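Putative invasin (Yersinia pseudotuberculosis IP 31758, PDB 5N40) probably acts as an adhesin of the invasin type, with immunoglobulin-like modules carrying a C-type lectin-like domain at the C-terminal end. Local coordinates at residues Thr198-Ala203 with Thr212-Asn217; Val110-Ala115 with Ile123-Ile128; Val48-Thr53 with Leu83-Asp88; Thr56-Thr61 with Tyr68-Thr73; Leu237-Val242 with Val288-Leu293. The protein carries 1 engineered substitution. All blocks are in the same frame, centred on the assembly; numbering follows the deposited sequence. Where two conformers were deposited one is given.

Contact 1: residues Thr198-Ala203 with Thr212-Asn217. Engineered in segment 198-203: Ala-203 (natural residue Lys).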
# COMPACT_ATOMS: atom_id res chain seq x y z
N THR A 198 1.50 -7.84 -3.55
CA THR A 198 0.90 -6.72 -4.24
C THR A 198 1.97 -5.69 -4.56
O THR A 198 2.74 -5.29 -3.67
CB THR A 198 -0.21 -6.09 -3.40
OG1 THR A 198 -1.20 -7.08 -3.09
CG2 THR A 198 -0.88 -4.92 -4.15
N THR A 199 2.02 -5.25 -5.81
CA THR A 199 2.92 -4.18 -6.21
C THR A 199 2.16 -2.87 -6.08
O THR A 199 1.16 -2.65 -6.79
CB THR A 199 3.43 -4.38 -7.63
OG1 THR A 199 4.11 -5.63 -7.72
CG2 THR A 199 4.37 -3.25 -8.02
N LEU A 200 2.60 -2.01 -5.18
CA LEU A 200 2.05 -0.67 -5.01
C LEU A 200 2.94 0.34 -5.71
O LEU A 200 4.16 0.34 -5.51
CB LEU A 200 1.94 -0.31 -3.53
CG LEU A 200 0.84 -1.06 -2.75
CD1 LEU A 200 0.92 -0.73 -1.28
CD2 LEU A 200 -0.54 -0.70 -3.30
N ARG A 201 2.34 1.21 -6.50
CA ARG A 201 3.08 2.28 -7.17
C ARG A 201 2.76 3.62 -6.50
O ARG A 201 1.60 4.03 -6.42
CB ARG A 201 2.74 2.35 -8.66
CG ARG A 201 3.56 3.39 -9.40
CD ARG A 201 3.53 3.13 -10.88
NE ARG A 201 2.22 3.39 -11.45
CZ ARG A 201 1.94 3.23 -12.74
NH1 ARG A 201 2.88 2.79 -13.57
NH2 ARG A 201 0.73 3.49 -13.19
N ALA A 202 3.81 4.28 -6.02
CA ALA A 202 3.70 5.65 -5.53
C ALA A 202 3.91 6.60 -6.70
O ALA A 202 4.88 6.47 -7.44
CB ALA A 202 4.75 5.90 -4.45
N ALA A 203 2.98 7.54 -6.87
CA ALA A 203 3.05 8.54 -7.93
C ALA A 203 3.00 9.94 -7.33
O ALA A 203 2.04 10.29 -6.62
CB ALA A 203 1.92 8.37 -8.94
N THR A 212 6.96 -0.64 -5.16
CA THR A 212 7.46 -1.54 -4.12
C THR A 212 6.46 -2.67 -3.93
O THR A 212 5.26 -2.49 -4.18
CB THR A 212 7.70 -0.80 -2.79
OG1 THR A 212 8.65 -1.52 -1.99
CG2 THR A 212 6.39 -0.64 -2.00
N ASN A 213 6.95 -3.82 -3.49
CA ASN A 213 6.11 -4.99 -3.28
C ASN A 213 5.81 -5.15 -1.80
O ASN A 213 6.68 -4.97 -0.95
CB ASN A 213 6.78 -6.25 -3.81
CG ASN A 213 6.83 -6.29 -5.32
OD1 ASN A 213 5.96 -5.75 -6.00
ND2 ASN A 213 7.86 -6.93 -5.85
N VAL A 214 4.56 -5.49 -1.50
CA VAL A 214 4.15 -5.86 -0.15
C VAL A 214 3.44 -7.21 -0.22
O VAL A 214 2.63 -7.46 -1.13
CB VAL A 214 3.25 -4.79 0.50
CG1 VAL A 214 4.05 -3.50 0.71
CG2 VAL A 214 2.01 -4.53 -0.35
N THR A 215 3.76 -8.09 0.72
CA THR A 215 3.20 -9.43 0.77
C THR A 215 2.60 -9.63 2.14
O THR A 215 3.24 -9.34 3.15
CB THR A 215 4.28 -10.48 0.48
OG1 THR A 215 4.81 -10.25 -0.83
CG2 THR A 215 3.72 -11.89 0.57
N PHE A 216 1.36 -10.12 2.18
CA PHE A 216 0.67 -10.42 3.43
C PHE A 216 0.29 -11.89 3.42
O PHE A 216 -0.53 -12.32 2.59
CB PHE A 216 -0.55 -9.52 3.64
CG PHE A 216 -0.20 -8.07 3.87
CD1 PHE A 216 -0.01 -7.20 2.80
CD2 PHE A 216 -0.06 -7.58 5.15
CE1 PHE A 216 0.30 -5.86 3.03
CE2 PHE A 216 0.26 -6.26 5.38
CZ PHE A 216 0.43 -5.39 4.31
N ASN A 217 0.89 -12.65 4.33
CA ASN A 217 0.68 -14.09 4.38
C ASN A 217 -0.71 -14.44 4.86
O ASN A 217 -1.24 -13.83 5.79
CB ASN A 217 1.70 -14.73 5.32
CG ASN A 217 3.11 -14.52 4.88
OD1 ASN A 217 3.43 -14.60 3.70
ND2 ASN A 217 3.99 -14.26 5.85

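Contact 2: residues Val110-Ala115 with Ile123-Ile128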
# COMPACT_ATOMS: atom_id res chain seq x y z
N VAL A 110 11.22 4.31 -2.31
CA VAL A 110 10.16 3.68 -1.53
C VAL A 110 10.79 2.59 -0.67
O VAL A 110 11.42 1.67 -1.19
CB VAL A 110 9.06 3.09 -2.42
CG1 VAL A 110 7.91 2.56 -1.57
CG2 VAL A 110 8.55 4.14 -3.38
N LEU A 111 10.60 2.71 0.64
CA LEU A 111 11.15 1.80 1.64
C LEU A 111 10.01 1.18 2.43
O LEU A 111 9.05 1.86 2.80
CB LEU A 111 12.09 2.54 2.60
CG LEU A 111 13.27 3.28 1.97
CD1 LEU A 111 14.09 4.00 3.02
CD2 LEU A 111 14.15 2.32 1.18
N THR A 112 10.12 -0.12 2.71
CA THR A 112 9.21 -0.78 3.63
C THR A 112 10.01 -1.35 4.78
O THR A 112 11.13 -1.83 4.59
CB THR A 112 8.42 -1.90 2.94
OG1 THR A 112 9.33 -2.81 2.32
CG2 THR A 112 7.46 -1.32 1.89
N ASP A 113 9.44 -1.30 5.99
CA ASP A 113 10.19 -1.81 7.14
C ASP A 113 10.46 -3.30 7.00
O ASP A 113 11.57 -3.78 7.28
CB ASP A 113 9.47 -1.48 8.46
CG ASP A 113 8.12 -2.16 8.62
OD1 ASP A 113 7.41 -2.39 7.62
OD2 ASP A 113 7.75 -2.45 9.78
N ASN A 114 9.46 -4.06 6.54
CA ASN A 114 9.67 -5.42 6.06
C ASN A 114 8.66 -5.65 4.96
O ASN A 114 7.48 -5.32 5.11
CB ASN A 114 9.50 -6.46 7.18
CG ASN A 114 9.98 -7.85 6.77
OD1 ASN A 114 9.70 -8.32 5.66
ND2 ASN A 114 10.71 -8.50 7.66
N ALA A 115 9.12 -6.23 3.85
CA ALA A 115 8.28 -6.34 2.66
C ALA A 115 7.25 -7.45 2.76
O ALA A 115 6.32 -7.48 1.96
CB ALA A 115 9.13 -6.55 1.41
N ILE A 123 2.49 -3.12 7.38
CA ILE A 123 3.79 -2.76 6.83
C ILE A 123 3.90 -1.24 6.81
O ILE A 123 2.97 -0.54 6.39
CB ILE A 123 3.97 -3.35 5.42
CG1 ILE A 123 4.15 -4.86 5.50
CG2 ILE A 123 5.18 -2.73 4.71
CD1 ILE A 123 4.09 -5.57 4.16
N SER A 124 5.04 -0.73 7.26
CA SER A 124 5.32 0.69 7.23
C SER A 124 6.01 1.02 5.91
O SER A 124 7.10 0.52 5.63
CB SER A 124 6.20 1.10 8.41
OG SER A 124 6.37 2.51 8.45
N LEU A 125 5.36 1.85 5.10
CA LEU A 125 5.83 2.19 3.76
C LEU A 125 6.18 3.67 3.75
O LEU A 125 5.33 4.51 4.09
CB LEU A 125 4.77 1.87 2.71
CG LEU A 125 5.11 2.01 1.22
CD1 LEU A 125 4.14 1.18 0.40
CD2 LEU A 125 5.08 3.46 0.75
N THR A 126 7.42 3.99 3.39
CA THR A 126 7.90 5.37 3.33
C THR A 126 8.28 5.74 1.90
O THR A 126 9.08 5.04 1.27
CB THR A 126 9.10 5.57 4.26
OG1 THR A 126 8.72 5.29 5.61
CG2 THR A 126 9.62 7.00 4.17
N VAL A 127 7.72 6.84 1.42
CA VAL A 127 8.13 7.47 0.16
C VAL A 127 9.03 8.64 0.49
O VAL A 127 8.67 9.49 1.31
CB VAL A 127 6.91 7.95 -0.65
CG1 VAL A 127 7.35 8.51 -2.01
CG2 VAL A 127 5.88 6.84 -0.82
N ILE A 128 10.20 8.70 -0.15
CA ILE A 128 11.12 9.82 -0.02
C ILE A 128 11.23 10.48 -1.38
O ILE A 128 11.56 9.81 -2.37
CB ILE A 128 12.51 9.38 0.47
CG1 ILE A 128 12.41 8.56 1.76
CG2 ILE A 128 13.41 10.62 0.65
CD1 ILE A 128 13.71 7.94 2.19

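Contact 3: residues Val48-Thr53 with Leu83-Asp88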
# COMPACT_ATOMS: atom_id res chain seq x y z
N VAL A 48 4.40 51.14 -4.74
CA VAL A 48 3.72 49.99 -5.33
C VAL A 48 4.05 48.74 -4.52
O VAL A 48 5.20 48.54 -4.11
CB VAL A 48 4.15 49.83 -6.80
CG1 VAL A 48 3.56 48.57 -7.43
CG2 VAL A 48 3.73 51.06 -7.59
N ALA A 49 3.04 47.91 -4.29
CA ALA A 49 3.21 46.63 -3.63
C ALA A 49 2.47 45.56 -4.41
O ALA A 49 1.41 45.82 -4.99
CB ALA A 49 2.69 46.66 -2.18
N PHE A 50 3.05 44.36 -4.44
CA PHE A 50 2.43 43.20 -5.08
C PHE A 50 2.08 42.16 -4.02
O PHE A 50 2.71 42.07 -2.97
CB PHE A 50 3.37 42.54 -6.10
CG PHE A 50 3.80 43.45 -7.23
CD1 PHE A 50 2.97 44.44 -7.73
CD2 PHE A 50 5.06 43.30 -7.81
CE1 PHE A 50 3.39 45.26 -8.77
CE2 PHE A 50 5.48 44.12 -8.84
CZ PHE A 50 4.64 45.10 -9.32
N THR A 51 1.05 41.37 -4.31
CA THR A 51 0.75 40.18 -3.52
C THR A 51 0.62 38.99 -4.46
O THR A 51 0.32 39.14 -5.65
CB THR A 51 -0.54 40.34 -2.70
OG1 THR A 51 -1.68 40.35 -3.56
CG2 THR A 51 -0.50 41.64 -1.90
N SER A 52 0.85 37.80 -3.91
CA SER A 52 0.71 36.56 -4.66
C SER A 52 0.14 35.49 -3.74
O SER A 52 0.52 35.40 -2.57
CB SER A 52 2.05 36.07 -5.21
OG SER A 52 1.87 34.87 -5.95
N THR A 53 -0.75 34.65 -4.29
CA THR A 53 -1.36 33.59 -3.49
C THR A 53 -0.40 32.43 -3.23
O THR A 53 -0.62 31.65 -2.29
CB THR A 53 -2.63 33.06 -4.17
OG1 THR A 53 -2.32 32.60 -5.49
CG2 THR A 53 -3.69 34.16 -4.24
N LEU A 83 -1.84 37.22 -8.83
CA LEU A 83 -1.06 38.39 -8.46
C LEU A 83 -1.96 39.60 -8.40
O LEU A 83 -2.77 39.83 -9.31
CB LEU A 83 0.06 38.63 -9.47
CG LEU A 83 1.02 37.46 -9.70
CD1 LEU A 83 1.85 37.69 -10.96
CD2 LEU A 83 1.91 37.29 -8.51
N SER A 84 -1.82 40.40 -7.34
CA SER A 84 -2.55 41.66 -7.21
C SER A 84 -1.57 42.78 -6.92
O SER A 84 -0.41 42.56 -6.55
CB SER A 84 -3.61 41.60 -6.10
OG SER A 84 -3.00 41.57 -4.82
N VAL A 85 -2.05 44.01 -7.11
CA VAL A 85 -1.21 45.20 -6.98
C VAL A 85 -1.99 46.27 -6.23
O VAL A 85 -3.19 46.44 -6.44
CB VAL A 85 -0.74 45.70 -8.36
CG1 VAL A 85 -1.93 45.87 -9.29
CG2 VAL A 85 0.04 47.00 -8.23
N ASN A 86 -1.30 46.99 -5.35
CA ASN A 86 -1.88 48.16 -4.71
C ASN A 86 -0.86 49.29 -4.72
O ASN A 86 0.35 49.07 -4.80
CB ASN A 86 -2.39 47.86 -3.28
CG ASN A 86 -1.31 47.34 -2.36
OD1 ASN A 86 -0.47 48.09 -1.88
ND2 ASN A 86 -1.35 46.04 -2.07
N VAL A 87 -1.38 50.52 -4.65
CA VAL A 87 -0.59 51.74 -4.70
C VAL A 87 -1.00 52.57 -3.50
O VAL A 87 -2.19 52.85 -3.32
CB VAL A 87 -0.83 52.52 -6.00
CG1 VAL A 87 0.01 53.79 -6.03
CG2 VAL A 87 -0.55 51.65 -7.22
N ASP A 88 -0.03 52.95 -2.67
CA ASP A 88 -0.33 53.64 -1.42
C ASP A 88 -1.33 52.85 -0.58
O ASP A 88 -2.18 53.42 0.10
CB ASP A 88 -0.87 55.06 -1.67
CG ASP A 88 0.14 55.97 -2.34
OD1 ASP A 88 1.34 55.88 -2.02
OD2 ASP A 88 -0.30 56.78 -3.18

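Contact 4: residues Thr56-Thr61 with Tyr68-Thr73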
# COMPACT_ATOMS: atom_id res chain seq x y z
N THR A 56 6.74 33.66 -2.68
CA THR A 56 7.14 34.85 -1.95
C THR A 56 7.74 35.88 -2.91
O THR A 56 8.33 35.53 -3.93
CB THR A 56 8.15 34.51 -0.84
OG1 THR A 56 9.30 33.86 -1.40
CG2 THR A 56 7.49 33.60 0.20
N LEU A 57 7.56 37.16 -2.57
CA LEU A 57 8.04 38.27 -3.38
C LEU A 57 9.12 39.04 -2.63
O LEU A 57 9.09 39.14 -1.40
CB LEU A 57 6.89 39.23 -3.72
CG LEU A 57 5.80 38.69 -4.66
CD1 LEU A 57 4.43 39.27 -4.33
CD2 LEU A 57 6.17 38.99 -6.10
N ASP A 58 10.09 39.58 -3.37
CA ASP A 58 11.03 40.51 -2.77
C ASP A 58 10.48 41.93 -2.94
O ASP A 58 9.32 42.12 -3.32
CB ASP A 58 12.43 40.33 -3.36
CG ASP A 58 12.52 40.70 -4.83
OD1 ASP A 58 11.47 41.01 -5.43
OD2 ASP A 58 13.64 40.66 -5.37
N ASN A 59 11.29 42.94 -2.63
CA ASN A 59 10.81 44.32 -2.62
C ASN A 59 10.62 44.85 -4.04
O ASN A 59 11.38 44.53 -4.95
CB ASN A 59 11.78 45.22 -1.85
CG ASN A 59 11.98 44.77 -0.40
OD1 ASN A 59 13.11 44.71 0.08
ND2 ASN A 59 10.89 44.46 0.28
N VAL A 60 9.59 45.67 -4.20
CA VAL A 60 9.30 46.33 -5.47
C VAL A 60 10.26 47.49 -5.66
O VAL A 60 10.54 48.24 -4.72
CB VAL A 60 7.84 46.83 -5.48
CG1 VAL A 60 7.56 47.74 -6.67
CG2 VAL A 60 6.88 45.64 -5.47
N THR A 61 10.76 47.65 -6.89
CA THR A 61 11.60 48.78 -7.26
C THR A 61 11.11 49.37 -8.58
O THR A 61 10.49 48.68 -9.39
CB THR A 61 13.09 48.39 -7.38
OG1 THR A 61 13.27 47.52 -8.50
CG2 THR A 61 13.57 47.70 -6.12
N TYR A 68 7.36 49.06 -12.59
CA TYR A 68 7.67 48.63 -11.23
C TYR A 68 7.76 47.11 -11.23
O TYR A 68 6.83 46.44 -11.68
CB TYR A 68 6.61 49.11 -10.24
CG TYR A 68 6.39 50.60 -10.24
CD1 TYR A 68 5.67 51.22 -11.26
CD2 TYR A 68 6.90 51.40 -9.22
CE1 TYR A 68 5.47 52.59 -11.27
CE2 TYR A 68 6.70 52.77 -9.22
CZ TYR A 68 5.97 53.36 -10.24
OH TYR A 68 5.76 54.72 -10.25
N THR A 69 8.86 46.57 -10.70
CA THR A 69 9.13 45.14 -10.80
C THR A 69 9.46 44.55 -9.44
O THR A 69 9.92 45.23 -8.52
CB THR A 69 10.28 44.85 -11.76
OG1 THR A 69 11.47 45.51 -11.32
CG2 THR A 69 9.92 45.35 -13.15
N ALA A 70 9.21 43.24 -9.33
CA ALA A 70 9.64 42.44 -8.19
C ALA A 70 9.84 41.01 -8.67
O ALA A 70 9.30 40.60 -9.69
CB ALA A 70 8.63 42.48 -7.04
N THR A 71 10.65 40.27 -7.92
CA THR A 71 10.90 38.86 -8.22
C THR A 71 10.03 38.00 -7.32
O THR A 71 10.07 38.13 -6.10
CB THR A 71 12.38 38.52 -8.04
OG1 THR A 71 13.16 39.27 -8.97
CG2 THR A 71 12.62 37.02 -8.25
N LEU A 72 9.23 37.13 -7.94
CA LEU A 72 8.52 36.08 -7.22
C LEU A 72 9.37 34.82 -7.22
O LEU A 72 9.94 34.44 -8.24
CB LEU A 72 7.18 35.79 -7.88
CG LEU A 72 6.36 34.69 -7.19
CD1 LEU A 72 5.34 35.30 -6.27
CD2 LEU A 72 5.70 33.78 -8.19
N THR A 73 9.44 34.17 -6.06
CA THR A 73 10.10 32.88 -5.93
C THR A 73 9.05 31.84 -5.58
O THR A 73 8.24 32.06 -4.68
CB THR A 73 11.21 32.93 -4.87
OG1 THR A 73 12.21 33.87 -5.27
CG2 THR A 73 11.86 31.55 -4.69
O HOH W 1 14.55 41.35 -7.54
O HOH W 2 12.83 44.82 -7.12

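Contact 5: residues Leu237-Val242 with Val288-Leu293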
# COMPACT_ATOMS: atom_id res chain seq x y z
N LEU A 237 1.84 -27.84 16.03
CA LEU A 237 1.06 -27.40 17.17
C LEU A 237 1.30 -28.38 18.32
O LEU A 237 1.57 -29.56 18.10
CB LEU A 237 -0.44 -27.34 16.85
CG LEU A 237 -0.88 -26.40 15.72
CD1 LEU A 237 -2.32 -26.70 15.34
CD2 LEU A 237 -0.73 -24.94 16.13
N THR A 238 1.21 -27.88 19.54
CA THR A 238 1.44 -28.71 20.72
C THR A 238 0.24 -28.67 21.66
O THR A 238 -0.34 -27.61 21.91
CB THR A 238 2.71 -28.27 21.44
OG1 THR A 238 3.82 -28.33 20.54
CG2 THR A 238 2.98 -29.15 22.65
N ALA A 239 -0.11 -29.84 22.19
CA ALA A 239 -1.18 -29.93 23.18
C ALA A 239 -0.75 -30.94 24.24
O ALA A 239 -0.68 -32.14 23.97
CB ALA A 239 -2.51 -30.34 22.54
N SER A 240 -0.44 -30.42 25.43
CA SER A 240 -0.13 -31.23 26.60
C SER A 240 0.93 -32.29 26.30
O SER A 240 0.73 -33.50 26.51
CB SER A 240 -1.42 -31.84 27.15
OG SER A 240 -2.31 -30.80 27.53
N GLY A 241 2.08 -31.82 25.83
CA GLY A 241 3.22 -32.68 25.61
C GLY A 241 3.18 -33.52 24.36
O GLY A 241 4.06 -34.36 24.17
N VAL A 242 2.20 -33.32 23.49
CA VAL A 242 2.11 -34.02 22.21
C VAL A 242 2.21 -32.97 21.11
O VAL A 242 1.51 -31.95 21.16
CB VAL A 242 0.80 -34.83 22.09
CG1 VAL A 242 0.78 -35.64 20.79
CG2 VAL A 242 0.64 -35.76 23.29
N VAL A 288 -8.18 -35.13 19.53
CA VAL A 288 -9.29 -34.41 20.13
C VAL A 288 -8.77 -33.36 21.12
O VAL A 288 -9.33 -32.27 21.22
CB VAL A 288 -10.26 -35.39 20.81
CG1 VAL A 288 -11.31 -34.62 21.61
CG2 VAL A 288 -10.94 -36.27 19.77
N SER A 289 -7.70 -33.69 21.85
CA SER A 289 -7.12 -32.71 22.77
C SER A 289 -6.57 -31.51 22.03
O SER A 289 -6.62 -30.38 22.54
CB SER A 289 -6.03 -33.37 23.62
OG SER A 289 -4.82 -33.49 22.89
N LEU A 290 -6.02 -31.72 20.83
CA LEU A 290 -5.59 -30.58 20.01
C LEU A 290 -6.79 -29.76 19.56
O LEU A 290 -6.76 -28.52 19.62
CB LEU A 290 -4.78 -31.08 18.81
CG LEU A 290 -4.24 -30.00 17.86
CD1 LEU A 290 -3.28 -29.08 18.58
CD2 LEU A 290 -3.56 -30.65 16.66
N TYR A 291 -7.86 -30.43 19.11
CA TYR A 291 -9.09 -29.71 18.78
C TYR A 291 -9.55 -28.84 19.95
O TYR A 291 -9.93 -27.68 19.76
CB TYR A 291 -10.21 -30.69 18.41
CG TYR A 291 -11.53 -29.95 18.36
CD1 TYR A 291 -11.86 -29.14 17.28
CD2 TYR A 291 -12.42 -30.02 19.42
CE1 TYR A 291 -13.04 -28.43 17.25
CE2 TYR A 291 -13.61 -29.31 19.41
CZ TYR A 291 -13.91 -28.52 18.32
OH TYR A 291 -15.09 -27.81 18.29
N ASN A 292 -9.53 -29.39 21.17
CA ASN A 292 -10.02 -28.64 22.33
C ASN A 292 -9.20 -27.38 22.58
O ASN A 292 -9.70 -26.42 23.16
CB ASN A 292 -10.00 -29.54 23.56
CG ASN A 292 -11.10 -30.58 23.54
OD1 ASN A 292 -12.15 -30.39 22.92
ND2 ASN A 292 -10.87 -31.70 24.22
N LEU A 293 -7.93 -27.38 22.17
CA LEU A 293 -7.11 -26.18 22.29
C LEU A 293 -7.53 -25.12 21.27
O LEU A 293 -7.51 -23.92 21.58
CB LEU A 293 -5.64 -26.55 22.10
CG LEU A 293 -4.59 -25.89 22.99
CD1 LEU A 293 -4.88 -26.15 24.46
CD2 LEU A 293 -3.22 -26.44 22.63
O HOH W 3 -2.38 -34.15 23.41

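Contact 1: residues Thr198-Ala203 with Thr212-Asn217
The beta hairpin of strands 197-204 and 209-217 is joined here, with Thr-198 facing Val-214, Thr-199 facing Asn-213 and Leu-200 facing Thr-212. Thr-198 and Val-214 form a hydrogen-bonded antiparallel pair. Thr-198 N gives a bond of 2.7 Å to Val-214 O, and Val-214 N returns one of 2.8 Å to Thr-198 O. Leu-200 and Thr-212 repeat the pattern, with 2.9 Å from Leu-200 N to Thr-212 O. Between them, Thr-199 and Asn-213 are a non-hydrogen-bonded pair, and their side chains make the link. They lie side by side. Thr-199 OG1 donates to Asn-213 OD1 over a short 2.5 Å, tilted 20° from the amide carbonyl plane. Thr-199 OG1 stands beside its own backbone N (chi1 -59°), where it meets the amide oxygen. The hairpin belongs to one sheet of an immunoglobulin-like sandwich, and the face with Thr-198, Leu-200, Thr-212 and Val-214 looks inward. On that face Leu-200 CD1 touches Val-214 CG2 at 4.1 Å. The facing sheet supplies Leu-125, which touches Thr-212 and Leu-200, and Ile-123, which touches Val-214. Past the paired residues, Arg-201 makes a salt bridge with Glu-146 on strand 142-151. Ala-203 is an engineered residue, lysine in the natural sequence.

Contact 2: residues Val110-Ala115 with Ile123-Ile128
Asp-113 bends its carboxylate back to the backbone of Ser-124. Its CG sits between the backbone N and the carbonyl carbon (chi1 65°), which brings OD1 to within 2.9 Å of Ser-124 N. The N-H comes from above the carboxylate plane, 58° out of it. Asp-113 N in turn bonds Ser-124 O at 3.0 Å. OD2 of the same carboxylate has its own partner, a salt bridge to Lys-117. Ile-123 turns its CG1 branch beside the carbonyl of Asn-114, with CG1 3.4 Å from Asn-114 O. Its CG2 branch packs on Thr-112 CB at 3.8 Å. Farther along, Leu-125 carries CG anti to its backbone N (chi1 -174°). Its CD2 then meets Val-110 CG1 at 3.8 Å, and its CG lies near Thr-112 CG2. On the other face Leu-111 CD1 reaches Ile-128 CD1 at 4.0 Å. Two backbone bonds between Leu-111 and Thr-126 hold this pairing, the shorter being 2.7 Å from Thr-126 N to Leu-111 O. Strand 106-112 is the outer strand of its sheet. Beyond it the chain crosses over, and strand 116-118 runs parallel to strand 209-217 in the facing sheet. This change of sheet by the first strand is a common feature of immunoglobulin-like sandwiches.

Contact 3: residues Val48-Thr53 with Leu83-Asp88
The Phe-50 ring meets Val-85 at its edge. Val-85 CG2 lies in the ring plane, 3.8 Å from Phe-50 CE1, and the two side chains run alongside each other in the same direction. With chi1 at 52°, Val-85 swings CG2 opposite its backbone N and onto the ring edge, where the methyl also touches Val-48 CG1 at 3.9 Å. The other flat group is the Asn-86 amide, on the opposite face of the sheet. Its OD1 lies 3.5 Å from Ala-49 CB, a plain van der Waals contact. The backbone pairing is regular. Ala-49 N bonds Asn-86 O at 3.0 Å, and Asn-86 N bonds Ala-49 O at the same distance. Thr-51 and Ser-84 form the next hydrogen-bonded pair, with 2.9 Å from Thr-51 N to Ser-84 O. These strands belong to an immunoglobulin-like beta sandwich, in which 48-52 is an outermost strand and 79-87 its neighbour. The Phe-50 side points inward, where the ring also packs on Val-31, Leu-33, Leu-57 and Ala-70 of the strands across the sandwich. At the far end Leu-83 CD2 rests 3.5 Å from Ser-52 CB. The Ser-52 hydroxyl is bonded to Leu-54 O, in the turn that leads into strand 56-63.

Contact 4: residues Thr56-Thr61 with Tyr68-Thr73
Thr-56 pairs with Thr-73 at one end of a beta hairpin made by strands 56-63 and 67-73, on the margin of an immunoglobulin-like sandwich. Thr-56 N bonds Thr-73 O, and Thr-73 N bonds Thr-56 O at 2.8 Å. Leu-57 follows as a non-hydrogen-bonded partner of Leu-72. Its CG touches Leu-72 CD1 at 3.8 Å, and the two side chains cross obliquely on the inner face. At Asp-58 the regular ladder stops. Asp-58 N still bonds Thr-71 O at 3.1 Å, but the return bond comes from the side chain. A chi1 of 66° folds the Asp-58 carboxylate back over its own backbone, which holds OD1 2.7 Å from Thr-71 N. The N-H arrives on the syn side, 31° out of the carboxylate plane. A water donates to Asp-58 OD2 and is also hydrogen-bonded to Thr-71 OG1, joining the two side chains. Asn-59 bulges away, and the register has shifted by one residue when pairing resumes. Val-60 packs inward, with CG2 3.9 Å from Ala-70 CB and CG1 near Tyr-68 CB. Thr-61 then pairs with Thr-69 through two backbone bonds, and Gln-63 binds both threonine hydroxyls. A second water bridges the strands here: it donates to Asn-59 O at 2.6 Å and, over a longer 3.3 Å, to Thr-69 O, and it accepts from Thr-61 OG1.

Contact 5: residues Leu237-Val242 with Val288-Leu293
Ala-239 and Leu-290 form the centre of this contact, with Leu-237 beside them. The Ala-239 methyl points at the helix and lies against its backbone, with CB 4.0 Å from Leu-290 CA. The same CB is 3.9 Å from Ser-289 OG and 4.0 Å from Leu-293 CD2, so it touches three residues of the helix. With chi1 at -179°, Leu-290 extends away from its own N. Its CD1 branch then reaches across to Leu-237 CB at 3.8 Å. The two leucine side chains meet at about a right angle. Leu-293 CD2 comes close to the backbone of the strand, 3.2 Å from Thr-238 O, a tight contact. No direct hydrogen bond links the segments. A water does so, donating to Ala-239 O at 2.7 Å and to Ser-289 OG at 2.6 Å, while Ser-289 OG is also bonded to Gln-286 O. The strand ends in a type I' turn from Ala-239 to Val-242, which leads into strand 242-245 of a two-stranded hairpin. The helical part 288-293 crosses the strand part 237-239 at 103°, which sets helix 284-293 across strand 236-239 in the C-type lectin-like domain. Leu-237 extends the packing to Tyr-294, just beyond the helix, and to Ala-303 and Trp-305 in the loop between helix 298-301 and strand 311-313.

How the contacts relate
The contacts lie in three modules along an elongated chain. Contacts 3 and 4 share the first sandwich: contact 4 is nested within the loop closed by contact 3, and their inner faces meet where Phe-50 CZ lies 3.5 Å from Tyr-68 O. Contacts 1 and 2 belong to facing sheets of the next sandwich and touch, with Thr-212 packed on Val-110. Contact 2 is the most superficial, whereas contacts 1, 3, 4 and 5 are partly buried. Contacts 2 and 4 both use an aspartate to replace a strand backbone acceptor. Contact 5, about 79 Å from contact 3 between centres, packs strand on helix without any direct hydrogen bond between its segments, though it shares water bridging with contact 4.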